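Local coordinates for protein mycosin-1 (Mycobacterium smegmatis, PDB 4KB5) that acts as a subtilisin-like serine protease that cleaves EspB and may regulate both ESX-1 type VII secretion and virulence in mycobacteria, at residues P363-A366 and L367-I371; I191-T194 and S195-A198; R112-P115 and T116-F119. One frame throughout, in Å; residues are numbered along the deposited sequence.

Contact 1 of 3, residues P363-A366 and L367-I371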
loop_
_atom_site.group_PDB
_atom_site.type_symbol
_atom_site.label_atom_id
_atom_site.label_comp_id
_atom_site.label_asym_id
_atom_site.label_seq_id
_atom_site.Cartn_x
_atom_site.Cartn_y
_atom_site.Cartn_z
ATOM N N PRO A 363 1.959 3.125 -16.749
ATOM C CA PRO A 363 0.548 2.833 -16.975
ATOM C C PRO A 363 0.166 2.621 -18.440
ATOM O O PRO A 363 -0.535 1.667 -18.757
ATOM C CB PRO A 363 -0.155 4.078 -16.409
ATOM C CG PRO A 363 0.752 4.535 -15.312
ATOM C CD PRO A 363 2.141 4.285 -15.849
ATOM N N VAL A 364 0.609 3.507 -19.328
ATOM C CA VAL A 364 0.277 3.354 -20.747
ATOM C C VAL A 364 0.803 2.015 -21.268
ATOM O O VAL A 364 0.087 1.283 -21.958
ATOM C CB VAL A 364 0.763 4.556 -21.599
ATOM C CG1 VAL A 364 0.588 4.274 -23.083
ATOM C CG2 VAL A 364 -0.033 5.805 -21.215
ATOM N N ALA A 365 2.029 1.680 -20.890
ATOM C CA ALA A 365 2.622 0.405 -21.313
ATOM C C ALA A 365 1.861 -0.773 -20.708
ATOM O O ALA A 365 1.496 -1.711 -21.434
ATOM C CB ALA A 365 4.092 0.348 -20.943
ATOM N N ALA A 366 1.589 -0.707 -19.397
ATOM C CA ALA A 366 0.781 -1.757 -18.716
ATOM C C ALA A 366 -0.565 -2.014 -19.381
ATOM O O ALA A 366 -1.084 -3.133 -19.353
ATOM C CB ALA A 366 0.587 -1.436 -17.239
ATOM N N LEU A 367 -1.132 -0.978 -19.983
ATOM C CA LEU A 367 -2.465 -1.094 -20.554
ATOM C C LEU A 367 -2.480 -1.480 -22.036
ATOM O O LEU A 367 -3.532 -1.829 -22.570
ATOM C CB LEU A 367 -3.256 0.203 -20.315
ATOM C CG LEU A 367 -3.680 0.470 -18.858
ATOM C CD1 LEU A 367 -4.009 1.942 -18.626
ATOM C CD2 LEU A 367 -4.847 -0.410 -18.440
ATOM N N THR A 368 -1.323 -1.426 -22.693
ATOM C CA THR A 368 -1.261 -1.595 -24.160
ATOM C C THR A 368 -0.309 -2.694 -24.664
ATOM O O THR A 368 -0.588 -3.291 -25.693
ATOM C CB THR A 368 -0.908 -0.268 -24.889
ATOM O OG1 THR A 368 0.331 0.237 -24.383
ATOM C CG2 THR A 368 -1.979 0.785 -24.689
ATOM N N TRP A 369 0.798 -2.960 -23.969
ATOM C CA TRP A 369 1.766 -3.979 -24.436
ATOM C C TRP A 369 1.154 -5.348 -24.510
ATOM O O TRP A 369 0.310 -5.720 -23.673
ATOM C CB TRP A 369 3.008 -4.053 -23.552
ATOM C CG TRP A 369 4.011 -2.930 -23.712
ATOM C CD1 TRP A 369 3.793 -1.655 -24.227
ATOM C CD2 TRP A 369 5.430 -2.933 -23.301
ATOM N NE1 TRP A 369 4.941 -0.909 -24.192
ATOM C CE2 TRP A 369 5.957 -1.609 -23.644
ATOM C CE3 TRP A 369 6.284 -3.871 -22.723
ATOM C CZ2 TRP A 369 7.282 -1.258 -23.407
ATOM C CZ3 TRP A 369 7.621 -3.502 -22.486
ATOM C CH2 TRP A 369 8.104 -2.227 -22.820
ATOM N N GLU A 370 1.581 -6.114 -25.515
ATOM C CA GLU A 370 1.198 -7.512 -25.628
ATOM C C GLU A 370 2.352 -8.354 -25.107
ATOM O O GLU A 370 3.477 -8.297 -25.629
ATOM C CB GLU A 370 0.862 -7.874 -27.072
ATOM C CG GLU A 370 -0.239 -8.914 -27.210
ATOM C CD GLU A 370 -0.149 -9.693 -28.509
ATOM O OE1 GLU A 370 -0.447 -10.902 -28.489
ATOM O OE2 GLU A 370 0.227 -9.107 -29.545
ATOM N N ILE A 371 2.079 -9.108 -24.045
ATOM C CA ILE A 371 3.097 -9.935 -23.401
ATOM C C ILE A 371 2.502 -11.299 -23.028
ATOM O O ILE A 371 1.280 -11.436 -22.957
ATOM C CB ILE A 371 3.680 -9.260 -22.128
ATOM C CG1 ILE A 371 2.580 -9.058 -21.071
ATOM C CG2 ILE A 371 4.438 -7.973 -22.475
ATOM C CD1 ILE A 371 3.048 -8.449 -19.763
#

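Contact 2 of 3, residues I191-T194 and S195-A198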
loop_
_atom_site.group_PDB
_atom_site.type_symbol
_atom_site.label_atom_id
_atom_site.label_comp_id
_atom_site.label_asym_id
_atom_site.label_seq_id
_atom_site.Cartn_x
_atom_site.Cartn_y
_atom_site.Cartn_z
ATOM N N ILE A 191 7.707 -12.294 15.574
ATOM C CA ILE A 191 6.277 -12.148 15.817
ATOM C C ILE A 191 5.543 -13.263 15.076
ATOM O O ILE A 191 5.896 -13.601 13.951
ATOM C CB ILE A 191 5.768 -10.759 15.343
ATOM C CG1 ILE A 191 6.247 -9.666 16.300
ATOM C CG2 ILE A 191 4.248 -10.733 15.209
ATOM C CD1 ILE A 191 6.101 -8.261 15.752
ATOM N N ASP A 192 4.528 -13.843 15.704
ATOM C CA ASP A 192 3.704 -14.824 15.017
ATOM C C ASP A 192 2.781 -14.130 13.994
ATOM O O ASP A 192 1.754 -13.542 14.360
ATOM C CB ASP A 192 2.908 -15.651 16.031
ATOM C CG ASP A 192 2.083 -16.740 15.384
ATOM O OD1 ASP A 192 2.030 -16.819 14.128
ATOM O OD2 ASP A 192 1.470 -17.522 16.145
ATOM N N GLU A 193 3.164 -14.224 12.720
ATOM C CA GLU A 193 2.480 -13.581 11.598
ATOM C C GLU A 193 1.649 -14.548 10.806
ATOM O O GLU A 193 1.227 -14.214 9.694
ATOM C CB GLU A 193 3.508 -13.052 10.601
ATOM C CG GLU A 193 4.087 -11.703 10.896
ATOM C CD GLU A 193 4.709 -11.078 9.658
ATOM O OE1 GLU A 193 5.686 -10.312 9.825
ATOM O OE2 GLU A 193 4.227 -11.362 8.530
ATOM N N THR A 194 1.456 -15.761 11.325
ATOM C CA THR A 194 0.849 -16.819 10.528
ATOM C C THR A 194 -0.562 -16.476 10.057
ATOM O O THR A 194 -0.988 -16.944 8.997
ATOM C CB THR A 194 0.859 -18.203 11.236
ATOM O OG1 THR A 194 0.279 -18.084 12.535
ATOM C CG2 THR A 194 2.277 -18.743 11.386
ATOM N N SER A 195 -1.296 -15.674 10.833
ATOM C CA SER A 195 -2.656 -15.321 10.421
ATOM C C SER A 195 -2.622 -14.345 9.242
ATOM O O SER A 195 -3.478 -14.418 8.361
ATOM C CB SER A 195 -3.498 -14.757 11.581
ATOM O OG SER A 195 -2.970 -13.521 12.026
ATOM N N LEU A 196 -1.621 -13.471 9.209
ATOM C CA LEU A 196 -1.471 -12.510 8.095
ATOM C C LEU A 196 -1.122 -13.215 6.787
ATOM O O LEU A 196 -1.766 -12.980 5.760
ATOM C CB LEU A 196 -0.439 -11.428 8.420
ATOM C CG LEU A 196 -0.214 -10.329 7.363
ATOM C CD1 LEU A 196 -1.517 -9.658 6.920
ATOM C CD2 LEU A 196 0.767 -9.293 7.890
ATOM N N GLY A 197 -0.124 -14.102 6.832
ATOM C CA GLY A 197 0.228 -14.917 5.661
ATOM C C GLY A 197 -0.973 -15.705 5.168
ATOM O O GLY A 197 -1.229 -15.784 3.963
ATOM N N ALA A 198 -1.735 -16.281 6.102
ATOM C CA ALA A 198 -2.940 -17.027 5.719
ATOM C C ALA A 198 -4.032 -16.122 5.110
ATOM O O ALA A 198 -4.692 -16.488 4.132
ATOM C CB ALA A 198 -3.487 -17.802 6.921
HETATM O O HOH W 1 -0.803 -14.392 13.364
#

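Contact 3 of 3, residues R112-P115 and T116-F119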
loop_
_atom_site.group_PDB
_atom_site.type_symbol
_atom_site.label_atom_id
_atom_site.label_comp_id
_atom_site.label_asym_id
_atom_site.label_seq_id
_atom_site.Cartn_x
_atom_site.Cartn_y
_atom_site.Cartn_z
ATOM N N ARG A 112 -12.301 11.730 -8.249
ATOM C CA ARG A 112 -12.968 12.176 -9.477
ATOM C C ARG A 112 -12.337 13.487 -9.971
ATOM O O ARG A 112 -11.708 14.192 -9.180
ATOM C CB ARG A 112 -14.480 12.328 -9.257
ATOM C CG ARG A 112 -15.269 11.035 -9.411
ATOM C CD ARG A 112 -14.903 9.947 -8.381
ATOM N NE ARG A 112 -15.819 8.812 -8.521
ATOM C CZ ARG A 112 -15.543 7.535 -8.263
ATOM N NH1 ARG A 112 -14.347 7.144 -7.829
ATOM N NH2 ARG A 112 -16.496 6.633 -8.437
ATOM N N PRO A 113 -12.454 13.786 -11.283
ATOM C CA PRO A 113 -11.969 15.075 -11.793
ATOM C C PRO A 113 -12.935 16.225 -11.414
ATOM O O PRO A 113 -14.034 15.980 -10.907
ATOM C CB PRO A 113 -11.949 14.859 -13.313
ATOM C CG PRO A 113 -13.060 13.881 -13.551
ATOM C CD PRO A 113 -13.025 12.948 -12.359
ATOM N N SER A 114 -12.507 17.460 -11.669
ATOM C CA SER A 114 -13.309 18.663 -11.456
ATOM C C SER A 114 -13.028 19.684 -12.570
ATOM O O SER A 114 -11.888 19.785 -13.053
ATOM C CB SER A 114 -12.944 19.288 -10.113
ATOM O OG SER A 114 -13.383 20.628 -10.014
ATOM N N PRO A 115 -14.055 20.473 -12.950
ATOM C CA PRO A 115 -13.858 21.566 -13.904
ATOM C C PRO A 115 -12.923 22.674 -13.404
ATOM O O PRO A 115 -12.405 23.435 -14.213
ATOM C CB PRO A 115 -15.276 22.121 -14.096
ATOM C CG PRO A 115 -16.015 21.725 -12.855
ATOM C CD PRO A 115 -15.462 20.373 -12.520
ATOM N N THR A 116 -12.675 22.752 -12.104
ATOM C CA THR A 116 -11.951 23.902 -11.558
ATOM C C THR A 116 -10.536 23.631 -11.060
ATOM O O THR A 116 -9.899 24.532 -10.500
ATOM C CB THR A 116 -12.730 24.545 -10.398
ATOM O OG1 THR A 116 -12.952 23.555 -9.386
ATOM C CG2 THR A 116 -14.064 25.105 -10.889
ATOM N N ASP A 117 -10.044 22.407 -11.237
ATOM C CA ASP A 117 -8.638 22.097 -10.932
ATOM C C ASP A 117 -8.106 20.974 -11.820
ATOM O O ASP A 117 -8.865 20.324 -12.537
ATOM C CB ASP A 117 -8.434 21.772 -9.443
ATOM C CG ASP A 117 -9.159 20.491 -9.009
ATOM O OD1 ASP A 117 -8.761 19.381 -9.446
ATOM O OD2 ASP A 117 -10.128 20.604 -8.217
ATOM N N GLY A 118 -6.802 20.746 -11.762
ATOM C CA GLY A 118 -6.192 19.716 -12.588
ATOM C C GLY A 118 -5.963 18.370 -11.911
ATOM O O GLY A 118 -5.267 17.522 -12.479
ATOM N N PHE A 119 -6.527 18.151 -10.716
ATOM C CA PHE A 119 -6.343 16.845 -10.057
ATOM C C PHE A 119 -7.337 15.809 -10.550
ATOM O O PHE A 119 -8.532 16.075 -10.618
ATOM C CB PHE A 119 -6.385 16.897 -8.525
ATOM C CG PHE A 119 -6.209 15.539 -7.884
ATOM C CD1 PHE A 119 -7.309 14.686 -7.697
ATOM C CD2 PHE A 119 -4.946 15.088 -7.518
ATOM C CE1 PHE A 119 -7.142 13.417 -7.140
ATOM C CE2 PHE A 119 -4.778 13.823 -6.971
ATOM C CZ PHE A 119 -5.875 12.991 -6.773
HETATM O O HOH W 2 -9.743 17.689 -12.485
#

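Contact 1 of 3, residues P363-A366 and L367-I371
Ala365 sets its methyl over one face of the Trp369 indole, in a CH-pi contact between residues four apart at the end of a helix. CB stands 3.8 Å from the centroid of the Trp369 five-membered ring and 19° off the ring normal, displaced toward the rim, so that the ring atom closest to Ala365 CB is Trp369 NE1, at 3.6 Å. The indole reaches this place because its CG is anti to the carbonyl carbon (chi1 -75°), which folds the ring back along the helix it follows. On that same side, just beyond the CG-CD1 edge of the ring, Ala365 O is gripped twice: Trp369 N meets it at 2.9 Å in the carbonyl plane with an almost straight N-H (172°), while Thr368 N, 3.1 Å from the same Ala365 O, comes in from above that plane. This is the C-terminal end of helix 363-368, the last helix of the modelled chain, in a subtilisin-like protease, and the chain leaves it at Trp369 in an extended conformation. On another side of the helix the Thr368 hydroxyl turns back to the preceding turn, OG1 donating to Val364 O over 2.7 Å from above the carbonyl plane. Leu367 N bonds to Pro363 O at 3.0 Å and only weakly to Val364 O. Leu367 extends its branched end past Pro363 O, with Leu367 CG 3.4 Å from that oxygen, and packs on Ala55 of helix 52-55 and Leu324 of helix 311-328. Arg340 of helix 334-343 bonds to the carbonyls of Ala366 and Trp369, while Arg328 takes that of Leu367.

Contact 2 of 3, residues I191-T194 and S195-A198
Glu193 O receives the N-H of Gly197 nearly head-on at 3.2 Å, with an N-H...O angle of 169°, and Thr194 O takes that of Ala198 in the next bond of the same series. Just upstream, the Asp192 carboxylate holds Thr194 twice through a single oxygen: Thr194 N meets Asp192 OD1 nearly along its C-O axis, and Thr194 OG1 donates to the syn lone pair of Asp192 OD1 at 2.7 Å. The hydroxyl can do so because it sits between the backbone N and the carbonyl carbon of its own residue (chi1 53°). A weak bond from Leu196 N also reaches Glu193 O. The bond from Thr194 N to Asp192 closes an Asx turn, and with Glu193 at the N-cap position the turn leads directly into helix 194-206. Ser195 N, in the first turn, donates to a water 2.9 Å away, which in turn donates to Asp192 O, so the loop and the helix are also joined through solvent. The side chains of Glu193 and Leu196 run side by side in the same direction, with Glu193 OE2 4.1 Å from Leu196 CD2. The buried carboxylate finds its polar partners elsewhere, Tyr185 at OE1 and Ser247, Trp250 and Tyr251 at OE2, an array that would probably stabilise its negative charge. Leu196 packs on Leu162 and Ser195 on Ala163, both of helix 154-171.

Contact 3 of 3, residues R112-P115 and T116-F119
Thr116 and Ser114 meet through their hydroxyls, Ser114 OG lying 3.0 Å from Thr116 OG1 in a hydrogen bond that either could donate. They flank Pro115 in sequence and turn their oxygens to the same face of the turn: the serine oxygen is anti to its backbone N (chi1 163°), extended toward the threonine, whose OG1 lies between its backbone N and carbonyl carbon (chi1 58°). These three residues and Asp117 make a type I beta turn, with Pro115 and Thr116 at its two central positions. On the same face as the hydroxyls, the Asp117 carboxylate folds back toward Ser114, bringing OD2 to 3.6 Å from Ser114 CB. Its other oxygen, OD1, presents the anti lone pair to Phe119 N at 2.8 Å, an Asx turn that follows the beta turn without a break, while OD2 forms a salt bridge with Arg78. One water lies between the two limbs of the hairpin-like loop; it accepts from Ser114 N at 2.9 Å and lies close to the carbonyl oxygens of Asp117 and Phe119. Arg78 also bonds to Arg112 O, so one arginine holds both limbs, and Arg43 takes the carbonyl of Gly118. The loop is a surface excursion between helix 102-110 and strand 127-132 of the parallel sheet; the Arg112 guanidinium bonds to the carbonyls of Gly110, at the end of that helix, and Val126, just before that strand.

The three contacts are local, a helix end, a helix start and a surface loop at separate points on the periphery of a single subtilisin-like chain, met in the order contact 3, contact 2, contact 1. Contacts 2 and 3 lie on opposite sides of the chain's centre, their own centres about 42 Å apart; contact 1 is about 34 Å from contact 2 and 26 Å from contact 3, centre to centre, and none touches another. Contact 3 precedes strand 127-132 of the seven-stranded parallel sheet, contact 2 starts the helix leading to strand 210-214, and contact 1 ends the last helix of the modelled chain. All lie away from the catalytic triad, at junctions of the scaffold that carries it.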